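Local coordinates for Lmo0812 protein (Listeria monocytogenes serovar 1/2a, PDB 4YF1), which probably hydrolyses the 3'-diphosphate of the alarmone ppGpp, as a putative HD-domain pyrophosphohydrolase, at residues Gly29-Tyr32 against Leu37-Ala40; Ala40-Arg45 against Pro171-Glu176; Asp71-Phe76 against Val80-Ala85; Ala119-Asn124 against Lys151-Gly156; Ser138-Ser141 against Gly146-Leu149. All blocks are in the same frame, centred on the assembly; numbering follows the deposited sequence.

Contact 1 (Gly29-Tyr32 against Leu37-Ala40); sequences GEPY and LNVA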
# COMPACT_ATOMS: atom_id res chain seq x y z
N GLY A 29 9.57 -1.73 14.02
CA GLY A 29 10.45 -0.57 14.12
C GLY A 29 10.63 0.34 12.90
O GLY A 29 9.77 0.46 12.04
N GLU A 30 11.81 0.94 12.85
CA GLU A 30 12.13 1.93 11.87
C GLU A 30 12.26 1.34 10.46
O GLU A 30 12.61 0.18 10.30
CB GLU A 30 13.39 2.71 12.32
CG GLU A 30 14.70 1.95 12.30
CD GLU A 30 15.82 2.70 13.05
OE1 GLU A 30 15.58 3.17 14.19
OE2 GLU A 30 16.96 2.78 12.51
N PRO A 31 12.05 2.15 9.43
CA PRO A 31 11.77 3.58 9.50
C PRO A 31 10.30 3.98 9.54
O PRO A 31 10.02 5.12 9.85
CB PRO A 31 12.37 4.10 8.15
CG PRO A 31 12.12 2.96 7.21
CD PRO A 31 12.39 1.71 8.06
N TYR A 32 9.37 3.10 9.20
CA TYR A 32 7.95 3.47 9.16
C TYR A 32 7.07 3.05 10.34
O TYR A 32 5.92 3.48 10.40
CB TYR A 32 7.31 3.02 7.86
CG TYR A 32 7.87 3.77 6.66
CD1 TYR A 32 7.65 5.13 6.51
CD2 TYR A 32 8.60 3.11 5.66
CE1 TYR A 32 8.16 5.83 5.42
CE2 TYR A 32 9.09 3.81 4.56
CZ TYR A 32 8.88 5.17 4.46
OH TYR A 32 9.36 5.88 3.37
N LEU A 37 4.37 -0.93 5.64
CA LEU A 37 5.19 0.13 5.08
C LEU A 37 6.65 -0.30 4.99
O LEU A 37 7.32 -0.01 4.01
CB LEU A 37 5.01 1.43 5.87
CG LEU A 37 3.71 2.20 5.60
CD1 LEU A 37 3.77 2.80 4.22
CD2 LEU A 37 2.46 1.36 5.72
N ASN A 38 7.15 -0.98 6.03
CA ASN A 38 8.54 -1.45 6.01
C ASN A 38 8.79 -2.55 4.98
O ASN A 38 9.85 -2.59 4.36
CB ASN A 38 9.00 -1.98 7.41
CG ASN A 38 9.24 -0.87 8.43
OD1 ASN A 38 9.26 0.32 8.12
ND2 ASN A 38 9.48 -1.29 9.70
N VAL A 39 7.83 -3.45 4.79
CA VAL A 39 7.94 -4.52 3.80
C VAL A 39 7.91 -3.84 2.39
O VAL A 39 8.69 -4.17 1.53
CB VAL A 39 6.80 -5.55 3.95
CG1 VAL A 39 6.68 -6.44 2.74
CG2 VAL A 39 7.00 -6.38 5.22
N ALA A 40 7.01 -2.88 2.22
CA ALA A 40 6.93 -2.17 0.90
C ALA A 40 8.25 -1.47 0.56
O ALA A 40 8.69 -1.48 -0.59
CB ALA A 40 5.78 -1.17 0.92
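The carboxamide of Asn38 donates one hydrogen bond and accepts another, binding the loop 29-32 to the first turns of the helix that follows it. Asn38 ND2 donates to Gly29 O over 2.9 Å in a nearly straight bond (167° at the hydrogen). The acceptor lies in the amide plane of Asn38, whereas the N-H arrives from above the carbonyl plane of Gly29. On the other branch, Asn38 OD1 receives the backbone N-H of Tyr32 at 3.0 Å, in the carbonyl plane and on a lone pair. With CG anti to its own carbonyl carbon (chi1 -73°), the Asn38 side chain extends from the helix to the loop backbone, and a bond on each branch fixes the rotation of the amide.

Packing completes the contact. Pro31, preceded by a cis peptide bond, lays CD 3.4 Å from Asn38 OD1, the two side chains running alongside each other in opposite senses. The Tyr32 side chain lies roughly perpendicular to that of Leu37, CB of Tyr32 meeting CB of Leu37 at 3.4 Å. Val54 of the second subunit packs on Leu37.

Asn38 ND2 also donates to Asp123 on helix 111-132. Asn38 lies near, without touching, the converging His35, His59, Asp60 and Asp120, a set consistent with the metal-binding signature of HD-domain phosphohydrolases, which holds no metal here.

Contact 2 (Ala40-Arg45 against Pro171-Glu176); sequences ARILRR and PPFFDE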
# COMPACT_ATOMS: atom_id res chain seq x y z
N ALA A 40 7.01 -2.88 2.22
CA ALA A 40 6.93 -2.17 0.90
C ALA A 40 8.25 -1.47 0.56
O ALA A 40 8.69 -1.48 -0.59
CB ALA A 40 5.78 -1.17 0.92
N ARG A 41 8.90 -0.88 1.56
CA ARG A 41 10.21 -0.26 1.38
C ARG A 41 11.29 -1.25 0.95
O ARG A 41 12.10 -0.96 0.05
CB ARG A 41 10.63 0.50 2.65
CG ARG A 41 12.04 1.03 2.66
CD ARG A 41 12.38 1.84 3.90
NE ARG A 41 13.80 2.15 3.90
CZ ARG A 41 14.76 1.28 4.22
NH1 ARG A 41 14.45 0.05 4.69
NH2 ARG A 41 16.03 1.66 4.15
N ILE A 42 11.36 -2.41 1.60
CA ILE A 42 12.32 -3.44 1.23
C ILE A 42 12.11 -3.84 -0.25
O ILE A 42 13.03 -3.92 -1.00
CB ILE A 42 12.15 -4.67 2.12
CG1 ILE A 42 12.63 -4.35 3.55
CG2 ILE A 42 12.94 -5.84 1.57
CD1 ILE A 42 12.10 -5.28 4.62
N LEU A 43 10.88 -4.04 -0.63
CA LEU A 43 10.58 -4.44 -2.03
C LEU A 43 10.90 -3.33 -3.06
O LEU A 43 11.44 -3.63 -4.13
CB LEU A 43 9.14 -4.90 -2.14
CG LEU A 43 8.83 -6.20 -1.36
CD1 LEU A 43 7.34 -6.40 -1.16
CD2 LEU A 43 9.42 -7.41 -2.09
N ARG A 44 10.59 -2.09 -2.70
CA ARG A 44 10.82 -0.93 -3.60
C ARG A 44 12.31 -0.75 -3.78
O ARG A 44 12.80 -0.62 -4.91
CB ARG A 44 10.16 0.35 -3.03
CG ARG A 44 10.49 1.63 -3.78
CD ARG A 44 9.73 2.86 -3.28
NE ARG A 44 9.67 2.94 -1.81
CZ ARG A 44 8.62 2.61 -1.07
NH1 ARG A 44 8.68 2.73 0.27
NH2 ARG A 44 7.52 2.10 -1.62
N ARG A 45 13.05 -0.81 -2.68
CA ARG A 45 14.48 -0.65 -2.75
C ARG A 45 15.17 -1.76 -3.52
O ARG A 45 16.29 -1.57 -3.99
CB ARG A 45 15.08 -0.53 -1.33
CG ARG A 45 14.79 0.82 -0.69
CD ARG A 45 15.21 0.79 0.76
NE ARG A 45 16.65 0.61 0.92
CZ ARG A 45 17.56 1.59 0.83
NH1 ARG A 45 17.22 2.84 0.49
NH2 ARG A 45 18.85 1.31 1.04
N PRO A 171 17.76 -11.00 -4.85
CA PRO A 171 17.86 -9.65 -4.27
C PRO A 171 18.84 -9.53 -3.09
O PRO A 171 18.94 -10.46 -2.28
CB PRO A 171 16.43 -9.35 -3.80
CG PRO A 171 15.56 -10.30 -4.55
CD PRO A 171 16.37 -11.51 -4.86
N PRO A 172 19.55 -8.39 -2.97
CA PRO A 172 20.46 -8.21 -1.84
C PRO A 172 19.79 -8.44 -0.48
O PRO A 172 20.44 -8.96 0.41
CB PRO A 172 20.90 -6.75 -1.97
CG PRO A 172 20.85 -6.48 -3.46
CD PRO A 172 19.72 -7.31 -3.99
N PHE A 173 18.51 -8.09 -0.33
CA PHE A 173 17.85 -8.30 0.96
C PHE A 173 17.73 -9.77 1.36
O PHE A 173 17.56 -10.04 2.56
CB PHE A 173 16.51 -7.54 1.10
CG PHE A 173 15.33 -8.14 0.36
CD1 PHE A 173 14.54 -9.13 0.95
CD2 PHE A 173 14.96 -7.65 -0.91
CE1 PHE A 173 13.41 -9.64 0.31
CE2 PHE A 173 13.85 -8.16 -1.55
CZ PHE A 173 13.07 -9.16 -0.97
N PHE A 174 17.85 -10.71 0.41
CA PHE A 174 17.80 -12.16 0.75
C PHE A 174 18.98 -12.50 1.69
O PHE A 174 18.81 -13.26 2.64
CB PHE A 174 17.87 -13.04 -0.51
CG PHE A 174 16.54 -13.25 -1.20
CD1 PHE A 174 15.56 -12.29 -1.22
CD2 PHE A 174 16.33 -14.43 -1.93
CE1 PHE A 174 14.37 -12.51 -1.88
CE2 PHE A 174 15.12 -14.66 -2.57
CZ PHE A 174 14.15 -13.70 -2.55
N ASP A 175 20.14 -11.89 1.42
CA ASP A 175 21.35 -12.06 2.23
C ASP A 175 21.16 -11.49 3.65
O ASP A 175 21.66 -12.07 4.62
CB ASP A 175 22.57 -11.38 1.55
CG ASP A 175 22.91 -11.99 0.19
OD1 ASP A 175 22.69 -13.21 0.01
OD2 ASP A 175 23.41 -11.26 -0.71
N GLU A 176 20.42 -10.39 3.77
CA GLU A 176 20.13 -9.78 5.08
C GLU A 176 19.27 -10.75 5.90
O GLU A 176 19.49 -10.92 7.10
CB GLU A 176 19.35 -8.46 5.03
CG GLU A 176 20.05 -7.32 4.37
CD GLU A 176 19.14 -6.11 4.23
OE1 GLU A 176 18.55 -5.69 5.26
OE2 GLU A 176 19.05 -5.59 3.09
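Segments 40-45 and 171-176 are both largely helical, and their backbones come nearest at Ile42 and Phe173, whose CA atoms are 7.4 Å apart. In the first segment the helix is held by i to i+4 bonds such as Arg44 N to Ala40 O. The second opens with Pro171 and Pro172, and Phe174 N bonds to Pro171 O as the helix begins.

The side-chain contact is apolar and centres on the Phe173 ring. Ile42 places its CG2 methyl over the middle of one face in a CH-pi contact, 3.6 Å from the ring centroid and 14° off the normal. Ile42 CG2 is trans to the backbone N, with CG1 on the far side from the carbonyl carbon (chi1 -70°), which leaves the methyl branch facing the ring. The opposite face is met by Phe174 CD1, offset toward the rim, so the ring is held between an aliphatic and an aromatic neighbour. Leu43 adds a looser approach, CD2 to Phe173 CZ at 4.2 Å.

Helix 111-132 closes this buried junction: Val118 and Leu122 pack on Phe173, while Leu116 and Ala119 pack on Leu43. Helix 50-64 lies against Leu43 through Val53, so helices 35-45 and 172-184 meet beside helix 111-132.

Contact 3 (Asp71-Phe76 against Val80-Ala85); sequences DIRATF and VADLVA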
# COMPACT_ATOMS: atom_id res chain seq x y z
N ASP A 71 -12.32 -8.20 -2.29
CA ASP A 71 -12.14 -6.74 -2.09
C ASP A 71 -10.88 -6.26 -2.82
O ASP A 71 -10.91 -5.24 -3.51
CB ASP A 71 -12.03 -6.38 -0.61
CG ASP A 71 -13.29 -6.70 0.18
OD1 ASP A 71 -14.40 -6.52 -0.36
OD2 ASP A 71 -13.15 -7.09 1.36
N ILE A 72 -9.77 -7.00 -2.68
CA ILE A 72 -8.53 -6.61 -3.38
C ILE A 72 -8.71 -6.62 -4.90
O ILE A 72 -8.26 -5.69 -5.57
CB ILE A 72 -7.33 -7.47 -2.97
CG1 ILE A 72 -7.06 -7.26 -1.48
CG2 ILE A 72 -6.08 -7.09 -3.77
CD1 ILE A 72 -5.90 -8.04 -0.95
N ARG A 73 -9.37 -7.65 -5.44
CA ARG A 73 -9.59 -7.73 -6.89
C ARG A 73 -10.41 -6.59 -7.41
O ARG A 73 -10.07 -6.04 -8.45
CB ARG A 73 -10.30 -9.03 -7.31
CG ARG A 73 -9.40 -10.22 -7.23
CD ARG A 73 -10.03 -11.56 -7.56
NE ARG A 73 -9.09 -12.52 -7.02
CZ ARG A 73 -7.93 -12.85 -7.59
NH1 ARG A 73 -7.59 -12.43 -8.81
NH2 ARG A 73 -7.11 -13.67 -6.93
N ALA A 74 -11.48 -6.25 -6.69
CA ALA A 74 -12.38 -5.17 -7.10
C ALA A 74 -11.70 -3.81 -7.13
O ALA A 74 -11.94 -3.04 -8.04
CB ALA A 74 -13.60 -5.11 -6.17
N THR A 75 -10.85 -3.53 -6.14
CA THR A 75 -10.16 -2.22 -6.04
C THR A 75 -8.81 -2.12 -6.75
O THR A 75 -8.56 -1.14 -7.46
CB THR A 75 -10.00 -1.83 -4.57
OG1 THR A 75 -11.30 -1.75 -3.97
CG2 THR A 75 -9.32 -0.48 -4.44
N PHE A 76 -7.96 -3.13 -6.59
CA PHE A 76 -6.59 -3.14 -7.14
C PHE A 76 -6.36 -4.00 -8.38
O PHE A 76 -5.30 -3.93 -8.99
CB PHE A 76 -5.62 -3.60 -6.05
CG PHE A 76 -5.60 -2.70 -4.84
CD1 PHE A 76 -4.83 -1.54 -4.83
CD2 PHE A 76 -6.34 -3.01 -3.72
CE1 PHE A 76 -4.81 -0.71 -3.72
CE2 PHE A 76 -6.33 -2.19 -2.60
CZ PHE A 76 -5.56 -1.03 -2.60
N VAL A 80 -2.48 -7.72 -8.69
CA VAL A 80 -2.18 -7.50 -7.27
C VAL A 80 -2.87 -8.58 -6.40
O VAL A 80 -2.26 -9.14 -5.49
CB VAL A 80 -2.58 -6.08 -6.86
CG1 VAL A 80 -2.53 -5.89 -5.35
CG2 VAL A 80 -1.68 -5.07 -7.56
N ALA A 81 -4.15 -8.87 -6.70
CA ALA A 81 -4.90 -9.87 -5.92
C ALA A 81 -4.19 -11.23 -5.96
O ALA A 81 -4.04 -11.87 -4.92
CB ALA A 81 -6.32 -10.00 -6.41
N ASP A 82 -3.69 -11.61 -7.13
CA ASP A 82 -2.97 -12.88 -7.28
C ASP A 82 -1.65 -12.90 -6.56
O ASP A 82 -1.25 -13.94 -6.01
CB ASP A 82 -2.76 -13.22 -8.75
CG ASP A 82 -4.05 -13.62 -9.45
OD1 ASP A 82 -5.06 -13.88 -8.75
OD2 ASP A 82 -4.04 -13.66 -10.70
N LEU A 83 -0.95 -11.78 -6.56
CA LEU A 83 0.33 -11.71 -5.86
C LEU A 83 0.06 -11.86 -4.33
O LEU A 83 0.74 -12.62 -3.63
CB LEU A 83 1.09 -10.42 -6.19
CG LEU A 83 1.73 -10.38 -7.59
CD1 LEU A 83 2.19 -8.98 -7.94
CD2 LEU A 83 2.90 -11.36 -7.65
N VAL A 84 -0.97 -11.18 -3.86
CA VAL A 84 -1.36 -11.25 -2.45
C VAL A 84 -1.75 -12.67 -2.05
O VAL A 84 -1.30 -13.18 -1.01
CB VAL A 84 -2.51 -10.27 -2.14
CG1 VAL A 84 -3.08 -10.52 -0.75
CG2 VAL A 84 -2.00 -8.85 -2.21
N ALA A 85 -2.59 -13.30 -2.86
CA ALA A 85 -3.05 -14.65 -2.58
C ALA A 85 -1.91 -15.65 -2.55
O ALA A 85 -2.01 -16.65 -1.83
CB ALA A 85 -4.10 -15.10 -3.59
O HOH W 1 -3.75 -5.50 -10.33
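Extended from CG to NE, with CG anti to the carbonyl carbon (chi1 -73°), Arg73 stretches across Ala81 to reach Asp82. Its guanidinium grips Asp82 end-on in a salt bridge, NH2 to OD1 at 2.7 Å and NH1 to OD1 at 2.9 Å. Both bonds lie in the guanidinium plane and converge on one oxygen, although the carboxylate plane is turned 51° away. NH2 comes nearly along the C-O axis, and NH1 from above the carboxylate plane. The Ala81 methyl lies over one face of the guanidinium, though its closeness to the Arg73 chain is doubtful. Asp69 and Asp78 also form salt bridges with Arg73, so its charge is shared among three carboxylates.

Beneath this polar layer, the Ile72 CD1 methyl meets Val84 CG1 tip to tip at 3.8 Å, and Ile72 CG2 sits 3.7 Å from Ala81 CA. Val80 CG1 packs against both Phe76 CB and Ile72 CG2. A water bridges the helix ends, donating to Phe76 O at 2.6 Å and accepting from Val80 N at 3.0 Å.

The short axes run roughly antiparallel, at 148° and 8.9 Å, making a helical hairpin of helices 69-76 and 78-87. Val62 of helix 50-64 packs on Ile72 and Val84, Leu58 on Phe76, and Pro36 of the second subunit also packs on Phe76.

Contact 4 (Ala119-Asn124 against Lys151-Gly156); sequences ADKLDN and KWYNQG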
# COMPACT_ATOMS: atom_id res chain seq x y z
N ALA A 119 10.65 -10.74 2.16
CA ALA A 119 10.53 -9.39 2.69
C ALA A 119 9.68 -9.36 3.96
O ALA A 119 10.01 -8.68 4.93
CB ALA A 119 9.97 -8.44 1.65
N ASP A 120 8.58 -10.09 3.93
CA ASP A 120 7.70 -10.20 5.09
C ASP A 120 8.48 -10.81 6.28
O ASP A 120 8.42 -10.29 7.39
CB ASP A 120 6.53 -11.11 4.74
CG ASP A 120 5.62 -11.39 5.96
OD1 ASP A 120 5.11 -10.43 6.56
OD2 ASP A 120 5.39 -12.57 6.27
N LYS A 121 9.22 -11.88 6.03
CA LYS A 121 10.02 -12.53 7.13
C LYS A 121 11.16 -11.69 7.62
O LYS A 121 11.52 -11.74 8.79
CB LYS A 121 10.57 -13.88 6.70
CG LYS A 121 9.62 -15.00 6.97
CD LYS A 121 8.36 -14.86 6.20
CE LYS A 121 7.20 -15.33 7.03
NZ LYS A 121 6.03 -15.48 6.12
N LEU A 122 11.77 -10.96 6.71
CA LEU A 122 12.88 -10.08 7.06
C LEU A 122 12.45 -8.99 8.03
O LEU A 122 13.11 -8.79 9.05
CB LEU A 122 13.51 -9.46 5.79
CG LEU A 122 14.64 -8.44 5.99
CD1 LEU A 122 15.78 -8.92 6.86
CD2 LEU A 122 15.21 -7.95 4.64
N ASP A 123 11.35 -8.30 7.75
CA ASP A 123 10.92 -7.26 8.67
C ASP A 123 10.57 -7.89 10.04
O ASP A 123 10.86 -7.29 11.07
CB ASP A 123 9.74 -6.47 8.16
CG ASP A 123 9.37 -5.33 9.09
OD1 ASP A 123 10.20 -4.39 9.28
OD2 ASP A 123 8.25 -5.35 9.61
N ASN A 124 9.92 -9.06 10.03
CA ASN A 124 9.57 -9.78 11.30
C ASN A 124 10.82 -10.10 12.12
O ASN A 124 10.86 -9.78 13.30
CB ASN A 124 8.81 -11.09 11.01
CG ASN A 124 7.39 -10.87 10.50
OD1 ASN A 124 6.85 -9.76 10.54
ND2 ASN A 124 6.77 -11.96 10.03
N LYS A 151 12.78 -21.99 14.61
CA LYS A 151 14.03 -22.29 13.92
C LYS A 151 13.80 -23.08 12.65
O LYS A 151 14.34 -22.72 11.56
CB LYS A 151 14.94 -23.07 14.82
CG LYS A 151 16.27 -23.50 14.23
CD LYS A 151 17.17 -23.91 15.40
CE LYS A 151 18.51 -24.45 14.97
NZ LYS A 151 18.44 -25.88 14.56
N TRP A 152 12.97 -24.13 12.76
CA TRP A 152 12.65 -24.97 11.61
C TRP A 152 12.07 -24.13 10.49
O TRP A 152 12.42 -24.30 9.33
CB TRP A 152 11.67 -26.09 12.00
CG TRP A 152 10.94 -26.70 10.84
CD1 TRP A 152 11.39 -27.66 9.97
CD2 TRP A 152 9.61 -26.37 10.41
NE1 TRP A 152 10.41 -27.94 9.04
CE2 TRP A 152 9.31 -27.16 9.29
CE3 TRP A 152 8.64 -25.48 10.89
CZ2 TRP A 152 8.09 -27.09 8.64
CZ3 TRP A 152 7.41 -25.41 10.24
CH2 TRP A 152 7.15 -26.21 9.13
N TYR A 153 11.17 -23.22 10.85
CA TYR A 153 10.47 -22.37 9.87
C TYR A 153 11.39 -21.39 9.13
O TYR A 153 11.44 -21.39 7.88
CB TYR A 153 9.33 -21.62 10.59
CG TYR A 153 8.58 -20.63 9.75
CD1 TYR A 153 8.22 -20.94 8.45
CD2 TYR A 153 8.13 -19.41 10.28
CE1 TYR A 153 7.51 -20.05 7.68
CE2 TYR A 153 7.39 -18.51 9.50
CZ TYR A 153 7.10 -18.84 8.21
OH TYR A 153 6.33 -18.00 7.40
N ASN A 154 12.13 -20.60 9.89
CA ASN A 154 13.04 -19.60 9.33
C ASN A 154 14.20 -20.23 8.56
O ASN A 154 14.55 -19.76 7.44
CB ASN A 154 13.48 -18.64 10.44
CG ASN A 154 12.35 -17.74 10.88
OD1 ASN A 154 11.68 -17.94 11.94
ND2 ASN A 154 12.06 -16.77 10.07
N GLN A 155 14.72 -21.34 9.07
CA GLN A 155 15.76 -22.07 8.33
C GLN A 155 15.17 -22.62 7.04
O GLN A 155 15.85 -22.59 5.96
CB GLN A 155 16.40 -23.17 9.19
CG GLN A 155 17.35 -22.56 10.17
CD GLN A 155 18.09 -23.58 10.99
OE1 GLN A 155 17.75 -24.77 11.03
NE2 GLN A 155 19.13 -23.14 11.61
N GLY A 156 13.90 -23.06 7.09
CA GLY A 156 13.22 -23.54 5.88
C GLY A 156 13.13 -22.46 4.77
O GLY A 156 13.37 -22.75 3.58
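Lys121 and Tyr153 carry this buried contact, their side chains lying roughly perpendicular between two helices. Lys121 NZ lies 2.8 Å from Tyr153 OH, although the closeness of the chain end to the phenol is doubtful in detail. Bends at chi2 (63°) and chi3 fold the Lys121 chain toward Tyr153, which extends from its own helix with CG opposite the backbone N (chi1 176°). The Asn154 side chain lies farther off, beside the aliphatic part of Lys121.

The next shell positions the lysine. Lys121 NZ forms a salt bridge with the neighbouring Asp120, donating to OD2 at 3.0 Å nearly in line with the carboxylate C-O bond. Asp120 OD2 is also hydrogen-bonded to His87, and Asp120 OD1 to His35, so the carboxylate has three partners, Lys121, His87 and His35. Asp120 belongs to the His35, His59, Asp60 and Asp120 cluster that fits the HD-domain pattern; Lys121 is thus probably a second-shell residue of that site, with Tyr153 beyond it.

The CA atoms of Lys121 and Asn154, the nearest pair, are 8.0 Å apart. Around them, Tyr177 of helix 172-184 packs on Lys121, and Lys99 of helix 95-108 packs on Tyr153. Helix 35-45 covers another part of helix 111-132 through Ala119, which touches Val39, Ile42 and Leu43.

Contact 5 (Ser138-Ser141 against Gly146-Leu149); sequences SVWS and GYDL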
# COMPACT_ATOMS: atom_id res chain seq x y z
N SER A 138 15.71 -14.09 26.58
CA SER A 138 16.29 -15.36 26.14
C SER A 138 15.60 -15.95 24.91
O SER A 138 14.38 -16.20 24.93
CB SER A 138 16.21 -16.38 27.29
OG SER A 138 16.69 -17.66 26.90
N VAL A 139 16.38 -16.24 23.87
CA VAL A 139 15.86 -16.85 22.64
C VAL A 139 15.16 -18.21 22.94
O VAL A 139 14.25 -18.62 22.23
CB VAL A 139 16.99 -16.98 21.58
CG1 VAL A 139 17.95 -18.12 21.88
CG2 VAL A 139 16.39 -17.13 20.19
N TRP A 140 15.55 -18.89 24.03
CA TRP A 140 14.92 -20.17 24.38
C TRP A 140 13.54 -19.97 25.00
O TRP A 140 12.79 -20.95 25.18
CB TRP A 140 15.78 -20.98 25.35
CG TRP A 140 17.15 -21.18 24.89
CD1 TRP A 140 18.25 -20.48 25.28
CD2 TRP A 140 17.60 -22.11 23.90
NE1 TRP A 140 19.36 -20.93 24.61
CE2 TRP A 140 18.99 -21.92 23.75
CE3 TRP A 140 16.96 -23.09 23.14
CZ2 TRP A 140 19.76 -22.68 22.85
CZ3 TRP A 140 17.72 -23.85 22.25
CH2 TRP A 140 19.11 -23.63 22.11
N SER A 141 13.22 -18.73 25.37
CA SER A 141 11.96 -18.40 26.04
C SER A 141 11.13 -17.39 25.27
O SER A 141 9.97 -17.17 25.59
CB SER A 141 12.23 -17.80 27.43
OG SER A 141 13.03 -18.64 28.27
N GLY A 146 7.50 -21.56 20.39
CA GLY A 146 8.69 -22.30 20.78
C GLY A 146 9.85 -22.13 19.81
O GLY A 146 9.66 -21.93 18.60
N TYR A 147 11.05 -22.25 20.36
CA TYR A 147 12.28 -22.10 19.59
C TYR A 147 12.47 -23.09 18.43
O TYR A 147 12.83 -22.69 17.30
CB TYR A 147 13.47 -22.24 20.54
CG TYR A 147 14.83 -22.10 19.88
CD1 TYR A 147 15.42 -20.86 19.74
CD2 TYR A 147 15.52 -23.22 19.42
CE1 TYR A 147 16.67 -20.71 19.15
CE2 TYR A 147 16.77 -23.09 18.82
CZ TYR A 147 17.35 -21.83 18.70
OH TYR A 147 18.59 -21.68 18.12
N ASP A 148 12.24 -24.38 18.70
CA ASP A 148 12.47 -25.41 17.69
C ASP A 148 11.66 -25.15 16.41
O ASP A 148 12.23 -25.18 15.29
CB ASP A 148 12.11 -26.78 18.23
CG ASP A 148 12.97 -27.20 19.42
OD1 ASP A 148 14.01 -26.58 19.69
OD2 ASP A 148 12.59 -28.18 20.07
N LEU A 149 10.37 -24.86 16.59
CA LEU A 149 9.47 -24.63 15.47
C LEU A 149 9.83 -23.36 14.71
O LEU A 149 9.81 -23.36 13.45
CB LEU A 149 8.01 -24.60 15.94
CG LEU A 149 7.31 -25.95 16.11
CD1 LEU A 149 5.89 -25.73 16.62
CD2 LEU A 149 7.28 -26.74 14.80
O HOH W 2 11.41 -22.30 23.20
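A short helix-to-helix connection at the protein surface brings helix 139-142 against the start of helix 147-160, with Tyr147 packing on Val139 and Trp140. Tyr147 forms the centre of the contact. Its CG is trans to the backbone N (chi1 -180°), carrying the ring toward helix 139-142. Trp140 CZ3 approaches one face of that ring, offset toward the rim, and lies 3.6 Å from Tyr147 CE2. The six-membered ring of Trp140 and the Tyr147 ring have centroids 4.4 Å apart and planes inclined at 38°, an oblique aromatic pair. Val139 approaches at the ring edge, with CG2 in the plane and 3.7 Å from Tyr147 CE1.

Ser138 holds the N-cap position of the weakly bonded first helix, its OG accepting a weak 3.3 Å bond from Trp140 N. Gly146 stands at the N-cap position of the second and adopts a positive phi (87°), which suits glycine.

A water joins the backbones, donating to Trp140 O at 2.8 Å and accepting from Tyr147 N at 2.9 Å. The chemistry therefore combines two parts: aromatic and aliphatic packing joins the side chains, while the water supplies an acceptor to the first-turn N-H of helix 147-160 and a donor to the carbonyl of Trp140.

How the contacts relate
Contacts 1, 2 and 4 meet around helix 111-132, their centres 12 to 16 Å apart. Contacts 1 and 2 share helix 35-45 and Ala40; contact 2 brings the C-terminal helix 172-184 back to it across 126 residues, a span that includes contacts 3, 4 and 5. Contact 4 joins helices 111-132 and 147-160, the latter also used by contact 5. Contacts 3 and 5 lie on opposite sides of the chain's centre, their centres about 35 Å apart. Contacts 1 and 3 both touch the second subunit. The all-helical fold thus has helices packed beside the probable HD site, with a helical hairpin (contact 3) and a short helix-to-helix junction (contact 5) farther out.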